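Acidocalcisomal pyrophosphatase (Trypanosoma brucei brucei, PDB 5C5V) probably hydrolyses inorganic pyrophosphate to phosphate in its pyrophosphatase domain, with magnesium ions as cofactor. Local coordinates at residues A[38-43]-A[77-82]; A[4-9]-A[63-68]. All blocks are in the same frame, centred on the assembly; numbering follows the deposited sequence.

Contact 1. Residues A[38-43]-A[77-82]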
loop_
_atom_site.group_PDB
_atom_site.type_symbol
_atom_site.label_atom_id
_atom_site.label_comp_id
_atom_site.label_asym_id
_atom_site.label_seq_id
_atom_site.Cartn_x
_atom_site.Cartn_y
_atom_site.Cartn_z
ATOM N N ARG A 38 -38.442 16.595 -34.462
ATOM C CA ARG A 38 -37.956 15.617 -35.426
ATOM C C ARG A 38 -39.001 14.569 -35.824
ATOM O O ARG A 38 -38.984 14.070 -36.942
ATOM C CB ARG A 38 -36.715 14.922 -34.850
ATOM C CG ARG A 38 -35.915 14.106 -35.851
ATOM C CD ARG A 38 -34.650 13.508 -35.222
ATOM N NE ARG A 38 -33.672 14.531 -34.855
ATOM C CZ ARG A 38 -32.628 14.881 -35.606
ATOM N NH1 ARG A 38 -32.414 14.279 -36.772
ATOM N NH2 ARG A 38 -31.794 15.831 -35.191
ATOM N N ASN A 39 -39.935 14.256 -34.941
ATOM C CA ASN A 39 -40.952 13.295 -35.302
ATOM C C ASN A 39 -42.258 14.011 -35.560
ATOM O O ASN A 39 -43.332 13.470 -35.322
ATOM C CB ASN A 39 -41.102 12.248 -34.216
ATOM C CG ASN A 39 -39.879 11.365 -34.111
ATOM O OD1 ASN A 39 -39.192 11.333 -33.084
ATOM N ND2 ASN A 39 -39.585 10.651 -35.199
ATOM N N MET A 40 -42.136 15.255 -36.028
ATOM C CA MET A 40 -43.278 16.100 -36.346
ATOM C C MET A 40 -43.041 16.731 -37.704
ATOM O O MET A 40 -42.004 16.522 -38.332
ATOM C CB MET A 40 -43.454 17.204 -35.300
ATOM C CG MET A 40 -43.349 16.735 -33.850
ATOM S SD MET A 40 -43.607 18.108 -32.710
ATOM C CE MET A 40 -43.416 17.301 -31.122
ATOM N N SER A 41 -44.020 17.501 -38.156
ATOM C CA SER A 41 -43.912 18.238 -39.403
ATOM C C SER A 41 -43.545 19.678 -39.107
ATOM O O SER A 41 -42.380 20.063 -38.993
ATOM C CB SER A 41 -45.230 18.224 -40.167
ATOM O OG SER A 41 -46.182 19.016 -39.477
ATOM N N ASP A 42 -44.617 20.449 -38.965
ATOM C CA ASP A 42 -44.600 21.869 -38.664
ATOM C C ASP A 42 -45.924 22.243 -38.017
ATOM O O ASP A 42 -45.992 23.258 -37.326
ATOM C CB ASP A 42 -44.319 22.679 -39.927
ATOM C CG ASP A 42 -42.837 22.734 -40.254
ATOM O OD1 ASP A 42 -42.017 22.656 -39.317
ATOM O OD2 ASP A 42 -42.489 22.736 -41.457
ATOM N N GLY A 43 -46.970 21.439 -38.262
ATOM C CA GLY A 43 -48.270 21.633 -37.621
ATOM C C GLY A 43 -48.181 21.667 -36.099
ATOM O O GLY A 43 -48.601 22.637 -35.471
ATOM N N THR A 77 -46.238 12.991 -25.562
ATOM C CA THR A 77 -45.733 11.616 -25.490
ATOM C C THR A 77 -45.256 11.098 -26.859
ATOM O O THR A 77 -44.444 10.170 -26.910
ATOM C CB THR A 77 -46.771 10.653 -24.865
ATOM O OG1 THR A 77 -47.060 11.076 -23.524
ATOM C CG2 THR A 77 -46.209 9.231 -24.795
ATOM N N LYS A 78 -45.770 11.646 -27.963
ATOM C CA LYS A 78 -45.307 11.152 -29.258
ATOM C C LYS A 78 -43.819 11.480 -29.457
ATOM O O LYS A 78 -43.023 10.588 -29.778
ATOM C CB LYS A 78 -46.091 11.744 -30.420
ATOM C CG LYS A 78 -45.899 13.237 -30.636
ATOM C CD LYS A 78 -46.848 13.735 -31.711
ATOM C CE LYS A 78 -46.739 15.232 -31.922
ATOM N NZ LYS A 78 -47.678 15.699 -32.995
ATOM N N CYS A 79 -43.428 12.738 -29.226
ATOM C CA CYS A 79 -42.038 13.116 -29.449
ATOM C C CYS A 79 -41.224 12.622 -28.260
ATOM O O CYS A 79 -40.049 12.303 -28.395
ATOM C CB CYS A 79 -41.864 14.634 -29.623
ATOM S SG CYS A 79 -41.536 15.551 -28.073
ATOM N N PHE A 80 -41.865 12.540 -27.098
ATOM C CA PHE A 80 -41.195 12.120 -25.872
ATOM C C PHE A 80 -40.625 10.711 -25.976
ATOM O O PHE A 80 -39.722 10.337 -25.227
ATOM C CB PHE A 80 -42.148 12.181 -24.679
ATOM C CG PHE A 80 -41.520 11.742 -23.385
ATOM C CD1 PHE A 80 -40.679 12.593 -22.677
ATOM C CD2 PHE A 80 -41.729 10.460 -22.901
ATOM C CE1 PHE A 80 -40.077 12.183 -21.487
ATOM C CE2 PHE A 80 -41.133 10.042 -21.712
ATOM C CZ PHE A 80 -40.303 10.906 -21.007
ATOM N N SER A 81 -41.163 9.909 -26.879
ATOM C CA SER A 81 -40.624 8.569 -27.048
ATOM C C SER A 81 -39.187 8.659 -27.550
ATOM O O SER A 81 -38.343 7.855 -27.170
ATOM C CB SER A 81 -41.481 7.746 -28.006
ATOM O OG SER A 81 -40.923 6.453 -28.154
ATOM N N MET A 82 -38.917 9.634 -28.416
ATOM C CA MET A 82 -37.555 9.883 -28.874
ATOM C C MET A 82 -36.692 10.402 -27.727
ATOM O O MET A 82 -35.613 9.881 -27.474
ATOM C CB MET A 82 -37.538 10.875 -30.039
ATOM C CG MET A 82 -36.127 11.348 -30.400
ATOM S SD MET A 82 -36.088 12.776 -31.508
ATOM C CE MET A 82 -37.177 13.929 -30.671
#

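Contact 2. Residues A[4-9]-A[63-68]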
loop_
_atom_site.group_PDB
_atom_site.type_symbol
_atom_site.label_atom_id
_atom_site.label_comp_id
_atom_site.label_asym_id
_atom_site.label_seq_id
_atom_site.Cartn_x
_atom_site.Cartn_y
_atom_site.Cartn_z
ATOM N N MET A 4 -39.465 11.784 -12.507
ATOM C CA MET A 4 -38.619 11.036 -13.418
ATOM C C MET A 4 -38.560 11.695 -14.793
ATOM O O MET A 4 -37.516 11.728 -15.440
ATOM C CB MET A 4 -39.123 9.611 -13.571
ATOM C CG MET A 4 -38.401 8.874 -14.667
ATOM S SD MET A 4 -39.229 7.354 -15.136
ATOM C CE MET A 4 -40.376 7.985 -16.355
ATOM N N ILE A 5 -39.699 12.208 -15.248
ATOM C CA ILE A 5 -39.748 12.881 -16.535
ATOM C C ILE A 5 -39.010 14.202 -16.457
ATOM O O ILE A 5 -38.369 14.620 -17.413
ATOM C CB ILE A 5 -41.192 13.130 -16.993
ATOM C CG1 ILE A 5 -41.987 11.818 -17.002
ATOM C CG2 ILE A 5 -41.206 13.815 -18.355
ATOM C CD1 ILE A 5 -41.472 10.789 -17.978
ATOM N N LYS A 6 -39.103 14.857 -15.309
ATOM C CA LYS A 6 -38.436 16.132 -15.114
ATOM C C LYS A 6 -36.906 15.999 -15.211
ATOM O O LYS A 6 -36.233 16.871 -15.758
ATOM C CB LYS A 6 -38.832 16.740 -13.769
ATOM C CG LYS A 6 -38.241 18.114 -13.536
ATOM C CD LYS A 6 -38.742 18.721 -12.250
ATOM C CE LYS A 6 -38.393 20.193 -12.196
ATOM N NZ LYS A 6 -38.947 20.860 -10.989
ATOM N N LYS A 7 -36.364 14.906 -14.689
ATOM C CA LYS A 7 -34.921 14.676 -14.736
ATOM C C LYS A 7 -34.454 14.355 -16.150
ATOM O O LYS A 7 -33.414 14.841 -16.597
ATOM C CB LYS A 7 -34.530 13.550 -13.778
ATOM C CG LYS A 7 -34.696 13.927 -12.318
ATOM C CD LYS A 7 -33.965 12.962 -11.409
ATOM C CE LYS A 7 -34.290 13.244 -9.950
ATOM N NZ LYS A 7 -33.501 14.407 -9.417
ATOM N N ILE A 8 -35.245 13.566 -16.862
ATOM C CA ILE A 8 -34.996 13.313 -18.271
ATOM C C ILE A 8 -34.924 14.626 -19.049
ATOM O O ILE A 8 -34.014 14.829 -19.848
ATOM C CB ILE A 8 -36.089 12.406 -18.882
ATOM C CG1 ILE A 8 -35.982 10.994 -18.295
ATOM C CG2 ILE A 8 -35.986 12.381 -20.392
ATOM C CD1 ILE A 8 -37.005 10.026 -18.805
ATOM N N MET A 9 -35.871 15.525 -18.794
ATOM C CA MET A 9 -35.922 16.793 -19.514
ATOM C C MET A 9 -34.804 17.719 -19.067
ATOM O O MET A 9 -34.345 18.565 -19.825
ATOM C CB MET A 9 -37.278 17.483 -19.310
ATOM C CG MET A 9 -38.447 16.717 -19.880
ATOM S SD MET A 9 -38.300 16.375 -21.639
ATOM C CE MET A 9 -38.599 17.984 -22.357
ATOM N N LYS A 63 -38.510 27.451 -16.728
ATOM C CA LYS A 63 -39.535 27.928 -17.644
ATOM C C LYS A 63 -39.736 26.941 -18.783
ATOM O O LYS A 63 -40.846 26.755 -19.258
ATOM C CB LYS A 63 -39.176 29.298 -18.220
ATOM C CG LYS A 63 -38.874 30.379 -17.194
ATOM C CD LYS A 63 -38.863 31.753 -17.864
ATOM C CE LYS A 63 -37.958 32.759 -17.156
ATOM N NZ LYS A 63 -37.938 34.044 -17.938
ATOM N N PHE A 64 -38.661 26.295 -19.212
ATOM C CA PHE A 64 -38.768 25.277 -20.242
ATOM C C PHE A 64 -39.646 24.130 -19.756
ATOM O O PHE A 64 -40.477 23.619 -20.507
ATOM C CB PHE A 64 -37.384 24.763 -20.639
ATOM C CG PHE A 64 -37.418 23.619 -21.613
ATOM C CD1 PHE A 64 -37.680 23.838 -22.954
ATOM C CD2 PHE A 64 -37.184 22.322 -21.181
ATOM C CE1 PHE A 64 -37.713 22.780 -23.843
ATOM C CE2 PHE A 64 -37.210 21.265 -22.065
ATOM C CZ PHE A 64 -37.477 21.495 -23.399
ATOM N N TRP A 65 -39.463 23.741 -18.494
ATOM C CA TRP A 65 -40.283 22.703 -17.881
ATOM C C TRP A 65 -41.749 23.121 -17.874
ATOM O O TRP A 65 -42.625 22.326 -18.201
ATOM C CB TRP A 65 -39.813 22.414 -16.462
ATOM C CG TRP A 65 -40.585 21.333 -15.733
ATOM C CD1 TRP A 65 -41.201 21.449 -14.519
ATOM C CD2 TRP A 65 -40.792 19.975 -16.156
ATOM N NE1 TRP A 65 -41.785 20.254 -14.166
ATOM C CE2 TRP A 65 -41.549 19.335 -15.151
ATOM C CE3 TRP A 65 -40.413 19.241 -17.283
ATOM C CZ2 TRP A 65 -41.929 17.997 -15.239
ATOM C CZ3 TRP A 65 -40.798 17.914 -17.370
ATOM C CH2 TRP A 65 -41.545 17.306 -16.352
ATOM N N ALA A 66 -42.007 24.373 -17.501
ATOM C CA ALA A 66 -43.357 24.911 -17.461
ATOM C C ALA A 66 -44.020 24.828 -18.828
ATOM O O ALA A 66 -45.177 24.411 -18.941
ATOM C CB ALA A 66 -43.343 26.351 -16.966
ATOM N N TRP A 67 -43.292 25.252 -19.857
ATOM C CA TRP A 67 -43.787 25.174 -21.221
ATOM C C TRP A 67 -44.118 23.734 -21.597
ATOM O O TRP A 67 -45.185 23.451 -22.159
ATOM C CB TRP A 67 -42.766 25.739 -22.205
ATOM C CG TRP A 67 -42.997 25.232 -23.589
ATOM C CD1 TRP A 67 -43.898 25.707 -24.501
ATOM C CD2 TRP A 67 -42.357 24.107 -24.204
ATOM N NE1 TRP A 67 -43.842 24.957 -25.655
ATOM C CE2 TRP A 67 -42.899 23.971 -25.497
ATOM C CE3 TRP A 67 -41.373 23.204 -23.787
ATOM C CZ2 TRP A 67 -42.486 22.969 -26.379
ATOM C CZ3 TRP A 67 -40.963 22.212 -24.663
ATOM C CH2 TRP A 67 -41.519 22.104 -25.944
ATOM N N TRP A 68 -43.204 22.827 -21.280
ATOM C CA TRP A 68 -43.383 21.427 -21.611
ATOM C C TRP A 68 -44.635 20.849 -20.964
ATOM O O TRP A 68 -45.433 20.180 -21.626
ATOM C CB TRP A 68 -42.169 20.621 -21.180
ATOM C CG TRP A 68 -42.379 19.151 -21.263
ATOM C CD1 TRP A 68 -42.733 18.313 -20.248
ATOM C CD2 TRP A 68 -42.247 18.336 -22.428
ATOM N NE1 TRP A 68 -42.824 17.026 -20.706
ATOM C CE2 TRP A 68 -42.532 17.010 -22.044
ATOM C CE3 TRP A 68 -41.912 18.598 -23.760
ATOM C CZ2 TRP A 68 -42.494 15.948 -22.941
ATOM C CZ3 TRP A 68 -41.871 17.547 -24.649
ATOM C CH2 TRP A 68 -42.162 16.236 -24.238
#

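Contact 1. Residues A[38-43]-A[77-82]
Met-40 turns its CG beside its own backbone N (chi1 -46°) and stays extended beyond it, which brings CE against Cys-79 and Lys-78. In Met-82, CG is instead anti to the backbone N, the next torsion is extended, and a bend at chi3 (51°) turns the methyl, while SD faces Arg-38 and Asn-39. Met-40 CE sits 3.4 Å from Cys-79 CB, and Cys-79 SG is slightly farther off. Met-40 CE lies 4.0 Å from Lys-78 CE, where the two chains meet at about a right angle. Only the aliphatic part of Lys-78 is used here. Its NZ forms a salt bridge with Asp-44. At the other end, Asn-39 brings OD1 to 3.5 Å from Met-82 CB and 3.8 Å from Met-82 SD. This is van der Waals packing of a carbonyl oxygen against an apolar chain. Arg-38 lies across the Met-82 chain, with its CB 4.0 Å from Met-82 SD, and its guanidinium has that sulfur at the edge, near its plane. Arg-38 also packs on Val-336 of the second subunit. Within the loop, Ser-41 OG accepts from Gly-43 N at 2.8 Å and closes an ST turn. Met-40 also touches Val-45 and Met-48 of helix 43-53, and Met-82 touches Tyr-35 of helix 26-36. The result is a surface contact, with methionine and cysteine side chains at its middle and Arg-38, Asn-39 and Lys-78 at its margins. It packs the loop between helices 26-36 and 43-53 on helix 73-87, in an N-terminal helical part consistent with an EF-hand domain.

Contact 2. Residues A[4-9]-A[63-68]
Met-9 reaches into the aromatic face of helix 61-69. Met-9 CE lies over one face of Trp-68, 3.8 Å from the centroid of the six-membered ring. Met-9 SD is 4.3 Å from the centroid of the Trp-68 six-membered ring, a Met-aromatic contact. Met-9 CE also meets Phe-64 CE2 at 3.6 Å. Bends at chi2 (-57°) and chi3 (-73°) fold the chain so that CE reaches both Phe-64 and the face of Trp-68. Nearer the backbone, Met-9 CG is 3.6 Å from Trp-65 CZ3, at the ring edge. Lys-6 lies over a face of Trp-65, its CA 3.9 Å from the six-membered ring centroid in a CH-pi contact. Its extended chain runs on across the indole, with Lys-6 CE 3.9 Å from Trp-65 CD1. Ile-5 CG2 touches Trp-65 CH2.

Around this shell, Arg-76 and Phe-80 of helix 73-87 pack on Trp-68. The buried Trp-68 NE1 has no polar partner in the model. Lys-6 NZ makes a long, weak ion pair with Glu-62. The two helix segments run at 124° to each other, their axes 11.0 Å apart, spaced by the large side chains. The contact joins helices 3-14 and 61-69 in the N-terminal part, whose helices and short strands 23-24 and 59-60 are consistent with an EF-hand domain.

Contacts 1 and 2 both belong to the helical N-terminal part of the chain, with centres about 16 Å apart and on the same side of the chain's centre. Their segments alternate along the sequence: 4-9, 38-43, 63-68, then 77-82. Helices 61-69 and 73-87 follow one another, so each contact uses one of two successive helices. Phe-80 and Cys-79 join them directly. Phe-80 CD1 is 3.8 Å from Trp-68 CZ2, and Cys-79 SG is 3.9 Å from Trp-68 CH2. Contact 2 is buried, contact 1 lies at the surface. Both lie away from the imidodiphosphate and magnesium sites, in the N-terminal helical part, which is consistent with an EF-hand domain.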